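Local coordinates for protein 4-alpha-glucanotransferase (Aquifex aeolicus, PDB 1TZ7) that is an amylomaltase-type glucanotransferase, also called disproportionating enzyme or D-enzyme, built on an eight-stranded parallel beta/alpha barrel with added helices, at residues E142-L145 with W151-D154; S79-F84 with L157-K162; V89-E94 with V199-V204. One frame throughout, in Å; residues are numbered along the deposited sequence.

How the interactions relate
All three contacts lie in the long, mainly helical excursion between barrel strands 60-62 and 222-227, the second and third of eight. The chain order is 79-84, 89-94, 142-145, 151-154, 157-162 and 199-204, so interaction 1 is nested within the loops closed by the other two, which cross each other. Centres are about 13 Å apart for interactions 1 and 2, and about 15 Å for each other pair. Interactions 1 and 2 share helix 149-165 and touch through Trp151 and Phe84; interactions 1 and 3 meet where Phe144, Trp151 and Leu152 pack on helix 192-218. Interactions 2 and 3 join the loop after strand 60-62 to these helices; interaction 1 pairs helices 138-147 and 149-165.

Interaction 1. Residues E142-L145 with W151-D154; sequences EDFL and WLRD
Leu152 meets Phe144 with its CD2 methyl, and Leu145 with CD2 and CG. Leu152 CD2 lies 3.4 Å from Phe144 CE2 and approaches the ring obliquely, while Leu145 CD2 sits 3.9 Å from both Leu152 CD2 and Leu152 CG; in both pairs the side chains cross at about a right angle. Phe144 puts its ring there by carrying CG anti to the backbone N (chi1 -176°), which swings CE2 towards the facing helix. Beside this apolar group, the Arg153 side chain bends at chi3 and turns its guanidinium towards the C-terminal part of helix 138-147. Arg153 NH2 comes within 3.4 Å of Leu145 O, which lies at the guanidinium edge near its plane, and the same NH2 is 3.9 Å from Leu145 CB. Helices 138-147 and 149-165 are consecutive helices joined by a very short turn, within the mainly helical insertion between the second and third barrel strands, and the contact packs the C-terminal part of one against the N-terminal part of the next. The partial negative charge expected at that C-terminal end would probably attract the guanidinium. Glu142 OE1 is 6.0 Å from Arg153 NH1; the groups are oppositely charged but not in contact, and Glu142 OE1 is hydrogen-bonded to Tyr196 OH. Leu152 is also backed from its own helix, its CB lying 3.9 Å above the centre of the Trp151 ring. In the next shell, Gln202 of helix 192-218 touches both Phe144 and Leu152, and Phe203 meets the Phe144 ring edge-to-face.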
loop_
_atom_site.group_PDB
_atom_site.type_symbol
_atom_site.label_atom_id
_atom_site.label_comp_id
_atom_site.label_asym_id
_atom_site.label_seq_id
_atom_site.Cartn_x
_atom_site.Cartn_y
_atom_site.Cartn_z
ATOM N N GLU A 142 10.506 -20.687 15.289
ATOM C CA GLU A 142 9.335 -21.300 15.931
ATOM C C GLU A 142 8.552 -20.273 16.758
ATOM O O GLU A 142 7.325 -20.313 16.809
ATOM C CB GLU A 142 9.764 -22.477 16.821
ATOM C CG GLU A 142 8.868 -23.704 16.701
ATOM C CD GLU A 142 8.920 -24.336 15.319
ATOM O OE1 GLU A 142 7.859 -24.423 14.664
ATOM O OE2 GLU A 142 10.021 -24.743 14.889
ATOM N N ASP A 143 9.272 -19.355 17.399
ATOM C CA ASP A 143 8.640 -18.257 18.141
ATOM C C ASP A 143 7.936 -17.300 17.185
ATOM O O ASP A 143 6.859 -16.788 17.485
ATOM C CB ASP A 143 9.687 -17.493 18.963
ATOM C CG ASP A 143 10.211 -18.302 20.144
ATOM O OD1 ASP A 143 10.197 -19.550 20.069
ATOM O OD2 ASP A 143 10.656 -17.773 21.184
ATOM N N PHE A 144 8.558 -17.064 16.033
ATOM C CA PHE A 144 7.979 -16.210 15.003
ATOM C C PHE A 144 6.676 -16.810 14.481
ATOM O O PHE A 144 5.689 -16.106 14.301
ATOM C CB PHE A 144 8.975 -16.026 13.852
ATOM C CG PHE A 144 8.506 -15.075 12.790
ATOM C CD1 PHE A 144 8.518 -13.703 13.010
ATOM C CD2 PHE A 144 8.057 -15.551 11.562
ATOM C CE1 PHE A 144 8.087 -12.824 12.028
ATOM C CE2 PHE A 144 7.626 -14.673 10.577
ATOM C CZ PHE A 144 7.640 -13.313 10.811
ATOM N N LEU A 145 6.684 -18.119 14.252
ATOM C CA LEU A 145 5.512 -18.822 13.723
ATOM C C LEU A 145 4.325 -18.732 14.679
ATOM O O LEU A 145 3.182 -18.590 14.246
ATOM C CB LEU A 145 5.845 -20.298 13.461
ATOM C CG LEU A 145 6.084 -20.681 12.001
ATOM C CD1 LEU A 145 6.709 -22.065 11.915
ATOM C CD2 LEU A 145 4.786 -20.627 11.206
ATOM N N TRP A 151 -1.943 -16.427 10.218
ATOM C CA TRP A 151 -1.809 -16.299 8.744
ATOM C C TRP A 151 -0.616 -17.082 8.144
ATOM O O TRP A 151 -0.679 -17.521 6.995
ATOM C CB TRP A 151 -1.715 -14.825 8.334
ATOM C CG TRP A 151 -0.426 -14.162 8.725
ATOM C CD1 TRP A 151 -0.164 -13.510 9.891
ATOM C CD2 TRP A 151 0.775 -14.079 7.945
ATOM N NE1 TRP A 151 1.123 -13.029 9.891
ATOM C CE2 TRP A 151 1.722 -13.365 8.707
ATOM C CE3 TRP A 151 1.149 -14.539 6.680
ATOM C CZ2 TRP A 151 3.011 -13.102 8.246
ATOM C CZ3 TRP A 151 2.436 -14.274 6.225
ATOM C CH2 TRP A 151 3.345 -13.565 7.006
ATOM N N LEU A 152 0.458 -17.245 8.915
ATOM C CA LEU A 152 1.752 -17.651 8.346
ATOM C C LEU A 152 1.838 -19.158 8.079
ATOM O O LEU A 152 2.468 -19.578 7.122
ATOM C CB LEU A 152 2.899 -17.215 9.251
ATOM C CG LEU A 152 4.312 -17.589 8.775
ATOM C CD1 LEU A 152 4.582 -17.089 7.355
ATOM C CD2 LEU A 152 5.351 -17.048 9.737
ATOM N N ARG A 153 1.206 -19.962 8.935
ATOM C CA ARG A 153 1.106 -21.406 8.691
ATOM C C ARG A 153 0.446 -21.660 7.347
ATOM O O ARG A 153 0.891 -22.506 6.574
ATOM C CB ARG A 153 0.298 -22.093 9.802
ATOM C CG ARG A 153 1.028 -22.192 11.134
ATOM C CD ARG A 153 0.098 -22.216 12.356
ATOM N NE ARG A 153 0.551 -23.160 13.380
ATOM C CZ ARG A 153 1.596 -22.957 14.190
ATOM N NH1 ARG A 153 1.927 -23.879 15.088
ATOM N NH2 ARG A 153 2.311 -21.839 14.104
ATOM N N ASP A 154 -0.618 -20.914 7.073
ATOM C CA ASP A 154 -1.375 -21.072 5.849
ATOM C C ASP A 154 -0.609 -20.528 4.646
ATOM O O ASP A 154 -0.669 -21.095 3.569
ATOM C CB ASP A 154 -2.725 -20.366 5.968
ATOM C CG ASP A 154 -3.692 -21.110 6.862
ATOM O OD1 ASP A 154 -4.320 -20.471 7.727
ATOM O OD2 ASP A 154 -3.885 -22.331 6.773
#

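Interaction 2. Residues S79-F84 with L157-K162; sequences SSNSLF and LYMAIK
Asn81 projects from a loop with two successive ST turns towards Tyr158, Met159 and Lys162 on helix 149-165. The turns are defined by backbone-to-hydroxyl hydrogen bonds: Ser82 N donates to Ser80 OG over 3.2 Å at 157°, and Phe84 N donates to Ser82 OG over 3.2 Å at 156°. Ser80 OG, besides accepting from Ser82 N, is hydrogen-bonded to Pro68 O, so its hydroxyl must donate there; Asn81 is bonded through its backbone to Ala236. The van der Waals contacts of Asn81 CB fall on Tyr158. Asn81 CB lies 3.5 Å from Tyr158 OH and 3.9 Å from Tyr158 CE2, meeting the phenol end of the ring obliquely. With chi1 at 57°, Asn81 CG is set between the backbone N and the carbonyl carbon, which carries the amide past the phenol to the sulfur and the amine. The polar approaches are less certain, because this amide is probably turned over in the model. Lys162 makes a long, weak ion pair with Glu168. Lys162 NZ is 3.3 Å from the amide atom modelled as Asn81 ND2, a spacing that may be a hydrogen bond once the amide is reversed.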
loop_
_atom_site.group_PDB
_atom_site.type_symbol
_atom_site.label_atom_id
_atom_site.label_comp_id
_atom_site.label_asym_id
_atom_site.label_seq_id
_atom_site.Cartn_x
_atom_site.Cartn_y
_atom_site.Cartn_z
ATOM N N SER A 79 -2.313 -6.101 -5.780
ATOM C CA SER A 79 -2.747 -7.399 -6.309
ATOM C C SER A 79 -1.748 -8.495 -5.927
ATOM O O SER A 79 -0.866 -8.857 -6.714
ATOM C CB SER A 79 -2.906 -7.332 -7.828
ATOM O OG SER A 79 -3.652 -8.430 -8.307
ATOM N N SER A 80 -1.905 -9.019 -4.715
ATOM C CA SER A 80 -0.902 -9.878 -4.097
ATOM C C SER A 80 -1.510 -11.233 -3.761
ATOM O O SER A 80 -2.721 -11.355 -3.600
ATOM C CB SER A 80 -0.374 -9.219 -2.809
ATOM O OG SER A 80 0.580 -10.042 -2.163
ATOM N N ASN A 81 -0.665 -12.250 -3.646
ATOM C CA ASN A 81 -1.120 -13.555 -3.184
ATOM C C ASN A 81 -1.250 -13.645 -1.641
ATOM O O ASN A 81 -1.481 -14.717 -1.101
ATOM C CB ASN A 81 -0.208 -14.686 -3.726
ATOM C CG ASN A 81 1.267 -14.506 -3.339
ATOM O OD1 ASN A 81 1.591 -13.863 -2.345
ATOM N ND2 ASN A 81 2.161 -15.090 -4.139
ATOM N N SER A 82 -1.104 -12.506 -0.951
ATOM C CA SER A 82 -1.348 -12.447 0.501
ATOM C C SER A 82 -1.480 -11.009 1.000
ATOM O O SER A 82 -0.639 -10.162 0.704
ATOM C CB SER A 82 -0.225 -13.146 1.258
ATOM O OG SER A 82 -0.430 -13.069 2.658
ATOM N N LEU A 83 -2.540 -10.746 1.769
ATOM C CA LEU A 83 -2.752 -9.430 2.383
ATOM C C LEU A 83 -1.984 -9.299 3.695
ATOM O O LEU A 83 -1.985 -8.239 4.317
ATOM C CB LEU A 83 -4.251 -9.196 2.640
ATOM C CG LEU A 83 -5.142 -9.160 1.399
ATOM C CD1 LEU A 83 -6.612 -9.160 1.794
ATOM C CD2 LEU A 83 -4.813 -7.940 0.534
ATOM N N PHE A 84 -1.335 -10.380 4.112
ATOM C CA PHE A 84 -0.652 -10.418 5.404
ATOM C C PHE A 84 0.876 -10.437 5.245
ATOM O O PHE A 84 1.595 -9.804 6.015
ATOM C CB PHE A 84 -1.112 -11.641 6.202
ATOM C CG PHE A 84 -2.503 -11.517 6.743
ATOM C CD1 PHE A 84 -3.606 -11.746 5.925
ATOM C CD2 PHE A 84 -2.721 -11.161 8.075
ATOM C CE1 PHE A 84 -4.904 -11.626 6.426
ATOM C CE2 PHE A 84 -4.016 -11.041 8.577
ATOM C CZ PHE A 84 -5.106 -11.275 7.750
ATOM N N LEU A 157 2.591 -22.698 3.692
ATOM C CA LEU A 157 2.129 -23.948 3.095
ATOM C C LEU A 157 1.551 -23.695 1.702
ATOM O O LEU A 157 1.754 -24.477 0.788
ATOM C CB LEU A 157 1.075 -24.606 3.987
ATOM C CG LEU A 157 0.551 -25.968 3.524
ATOM C CD1 LEU A 157 1.679 -26.987 3.453
ATOM C CD2 LEU A 157 -0.555 -26.455 4.447
ATOM N N TYR A 158 0.833 -22.592 1.563
ATOM C CA TYR A 158 0.298 -22.162 0.272
ATOM C C TYR A 158 1.426 -22.004 -0.753
ATOM O O TYR A 158 1.301 -22.440 -1.889
ATOM C CB TYR A 158 -0.467 -20.841 0.457
ATOM C CG TYR A 158 -0.774 -20.060 -0.807
ATOM C CD1 TYR A 158 -1.966 -20.257 -1.499
ATOM C CD2 TYR A 158 0.107 -19.093 -1.281
ATOM C CE1 TYR A 158 -2.263 -19.526 -2.647
ATOM C CE2 TYR A 158 -0.181 -18.353 -2.430
ATOM C CZ TYR A 158 -1.363 -18.574 -3.105
ATOM O OH TYR A 158 -1.650 -17.844 -4.241
ATOM N N MET A 159 2.531 -21.397 -0.327
ATOM C CA MET A 159 3.662 -21.140 -1.218
ATOM C C MET A 159 4.410 -22.429 -1.562
ATOM O O MET A 159 4.952 -22.560 -2.651
ATOM C CB MET A 159 4.634 -20.144 -0.575
ATOM C CG MET A 159 4.080 -18.722 -0.439
ATOM S SD MET A 159 3.725 -17.945 -2.021
ATOM C CE MET A 159 5.389 -17.679 -2.666
ATOM N N ALA A 160 4.433 -23.373 -0.624
ATOM C CA ALA A 160 5.162 -24.635 -0.813
ATOM C C ALA A 160 4.428 -25.560 -1.785
ATOM O O ALA A 160 5.056 -26.272 -2.572
ATOM C CB ALA A 160 5.365 -25.328 0.517
ATOM N N ILE A 161 3.097 -25.543 -1.723
ATOM C CA ILE A 161 2.269 -26.350 -2.622
ATOM C C ILE A 161 2.240 -25.733 -4.021
ATOM O O ILE A 161 2.259 -26.445 -5.022
ATOM C CB ILE A 161 0.821 -26.477 -2.062
ATOM C CG1 ILE A 161 0.834 -27.182 -0.704
ATOM C CG2 ILE A 161 -0.067 -27.249 -3.039
ATOM C CD1 ILE A 161 -0.422 -26.963 0.108
ATOM N N LYS A 162 2.194 -24.401 -4.076
ATOM C CA LYS A 162 2.247 -23.672 -5.349
ATOM C C LYS A 162 3.560 -23.966 -6.084
ATOM O O LYS A 162 3.584 -24.095 -7.307
ATOM C CB LYS A 162 2.114 -22.163 -5.104
ATOM C CG LYS A 162 1.879 -21.347 -6.365
ATOM C CD LYS A 162 1.282 -19.976 -6.047
ATOM C CE LYS A 162 2.361 -18.941 -5.773
ATOM N NZ LYS A 162 2.007 -17.612 -6.338
#

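Interaction 3. Residues V89-E94 with V199-V204; sequences VLIDPE and VFVQFV
Ile91 overlaps Val204 with both branches of its side chain, and the two side chains cross at about a right angle. Ile91 CG2 lies 3.7 Å from Val204 CG1, and Ile91 CD1 approaches the same methyl at 3.8 Å, so one valine methyl is met by two isoleucine carbons. One turn back along the helix, Ile91 CD1 rests 3.8 Å from Val201 O and 4.4 Å from Val201 CG1. Val204 holds CG1 anti to its backbone N (chi1 171°), facing the isoleucine, while CG2 lies 3.7 Å above a face of the Phe200 ring, offset toward the rim. No hydrogen bond links the two segments; the buried contact is wholly van der Waals. The chain then leads into helix 94-98, where Glu94 N donates to Asp92 OD1 over 3.1 Å in a capping bond, from above the carboxylate plane. Both polar atoms of the Ile91-Asp92 peptide are bound: Asp92 N donates to Gln208 OE1 of helix 192-218, and Ile91 O accepts from Lys124 NZ of helix 117-133. The loop, which follows barrel strand 60-62, is therefore held by two long helices, while helices 138-147 and 149-165 pack on other residues of segment 199-204.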
loop_
_atom_site.group_PDB
_atom_site.type_symbol
_atom_site.label_atom_id
_atom_site.label_comp_id
_atom_site.label_asym_id
_atom_site.label_seq_id
_atom_site.Cartn_x
_atom_site.Cartn_y
_atom_site.Cartn_z
ATOM N N VAL A 89 11.373 -8.994 -2.020
ATOM C CA VAL A 89 12.288 -8.165 -2.823
ATOM C C VAL A 89 12.656 -6.853 -2.108
ATOM O O VAL A 89 13.577 -6.148 -2.528
ATOM C CB VAL A 89 11.700 -7.837 -4.232
ATOM C CG1 VAL A 89 11.527 -9.107 -5.044
ATOM C CG2 VAL A 89 10.385 -7.084 -4.117
ATOM N N LEU A 90 11.933 -6.537 -1.026
ATOM C CA LEU A 90 12.230 -5.352 -0.216
ATOM C C LEU A 90 13.258 -5.655 0.883
ATOM O O LEU A 90 13.633 -4.774 1.643
ATOM C CB LEU A 90 10.954 -4.811 0.424
ATOM C CG LEU A 90 9.782 -4.546 -0.521
ATOM C CD1 LEU A 90 8.587 -4.025 0.259
ATOM C CD2 LEU A 90 10.176 -3.567 -1.609
ATOM N N ILE A 91 13.703 -6.899 0.959
ATOM C CA ILE A 91 14.654 -7.296 1.986
ATOM C C ILE A 91 16.050 -6.773 1.662
ATOM O O ILE A 91 16.493 -6.822 0.512
ATOM C CB ILE A 91 14.674 -8.830 2.144
ATOM C CG1 ILE A 91 13.403 -9.296 2.858
ATOM C CG2 ILE A 91 15.915 -9.273 2.924
ATOM C CD1 ILE A 91 13.193 -10.806 2.843
ATOM N N ASP A 92 16.729 -6.265 2.684
ATOM C CA ASP A 92 18.111 -5.823 2.559
ATOM C C ASP A 92 19.055 -7.029 2.656
ATOM O O ASP A 92 19.166 -7.646 3.708
ATOM C CB ASP A 92 18.437 -4.813 3.669
ATOM C CG ASP A 92 19.905 -4.434 3.706
ATOM O OD1 ASP A 92 20.566 -4.486 2.647
ATOM O OD2 ASP A 92 20.479 -4.070 4.751
ATOM N N PRO A 93 19.730 -7.358 1.553
ATOM C CA PRO A 93 20.598 -8.542 1.501
ATOM C C PRO A 93 21.911 -8.364 2.272
ATOM O O PRO A 93 22.608 -9.348 2.523
ATOM C CB PRO A 93 20.874 -8.709 -0.001
ATOM C CG PRO A 93 20.712 -7.346 -0.580
ATOM C CD PRO A 93 19.717 -6.624 0.272
ATOM N N GLU A 94 22.242 -7.125 2.636
ATOM C CA GLU A 94 23.475 -6.851 3.378
ATOM C C GLU A 94 23.387 -7.335 4.835
ATOM O O GLU A 94 24.410 -7.559 5.478
ATOM C CB GLU A 94 23.812 -5.354 3.336
ATOM C CG GLU A 94 24.597 -4.940 2.096
ATOM C CD GLU A 94 24.842 -3.442 2.023
ATOM O OE1 GLU A 94 25.244 -2.958 0.942
ATOM O OE2 GLU A 94 24.636 -2.752 3.041
ATOM N N VAL A 199 8.610 -19.523 5.717
ATOM C CA VAL A 199 8.491 -18.818 7.001
ATOM C C VAL A 199 9.784 -18.051 7.297
ATOM O O VAL A 199 9.746 -16.954 7.826
ATOM C CB VAL A 199 8.127 -19.780 8.216
ATOM C CG1 VAL A 199 7.306 -20.970 7.752
ATOM C CG2 VAL A 199 9.366 -20.228 8.949
ATOM N N PHE A 200 10.923 -18.643 6.926
ATOM C CA PHE A 200 12.230 -17.987 7.082
ATOM C C PHE A 200 12.287 -16.674 6.304
ATOM O O PHE A 200 12.810 -15.682 6.796
ATOM C CB PHE A 200 13.360 -18.920 6.614
ATOM C CG PHE A 200 14.680 -18.218 6.390
ATOM C CD1 PHE A 200 15.503 -17.897 7.462
ATOM C CD2 PHE A 200 15.096 -17.878 5.105
ATOM C CE1 PHE A 200 16.718 -17.249 7.257
ATOM C CE2 PHE A 200 16.308 -17.231 4.898
ATOM C CZ PHE A 200 17.118 -16.918 5.975
ATOM N N VAL A 201 11.746 -16.677 5.088
ATOM C CA VAL A 201 11.706 -15.467 4.265
ATOM C C VAL A 201 10.850 -14.384 4.941
ATOM O O VAL A 201 11.229 -13.217 4.982
ATOM C CB VAL A 201 11.147 -15.764 2.835
ATOM C CG1 VAL A 201 10.831 -14.469 2.095
ATOM C CG2 VAL A 201 12.139 -16.597 2.043
ATOM N N GLN A 202 9.702 -14.789 5.473
ATOM C CA GLN A 202 8.823 -13.869 6.190
ATOM C C GLN A 202 9.467 -13.387 7.490
ATOM O O GLN A 202 9.337 -12.229 7.861
ATOM C CB GLN A 202 7.484 -14.541 6.487
ATOM C CG GLN A 202 6.624 -14.760 5.258
ATOM C CD GLN A 202 6.430 -13.495 4.462
ATOM O OE1 GLN A 202 5.907 -12.517 4.974
ATOM N NE2 GLN A 202 6.862 -13.507 3.210
ATOM N N PHE A 203 10.158 -14.290 8.173
ATOM C CA PHE A 203 10.919 -13.948 9.376
ATOM C C PHE A 203 11.914 -12.816 9.079
ATOM O O PHE A 203 11.939 -11.797 9.774
ATOM C CB PHE A 203 11.662 -15.189 9.886
ATOM C CG PHE A 203 12.623 -14.912 11.017
ATOM C CD1 PHE A 203 13.998 -14.905 10.794
ATOM C CD2 PHE A 203 12.158 -14.681 12.303
ATOM C CE1 PHE A 203 14.889 -14.661 11.838
ATOM C CE2 PHE A 203 13.052 -14.435 13.351
ATOM C CZ PHE A 203 14.412 -14.425 13.113
ATOM N N VAL A 204 12.718 -12.999 8.038
ATOM C CA VAL A 204 13.724 -12.012 7.665
ATOM C C VAL A 204 13.078 -10.662 7.372
ATOM O O VAL A 204 13.593 -9.625 7.776
ATOM C CB VAL A 204 14.539 -12.465 6.425
ATOM C CG1 VAL A 204 15.437 -11.328 5.923
ATOM C CG2 VAL A 204 15.375 -13.697 6.756
#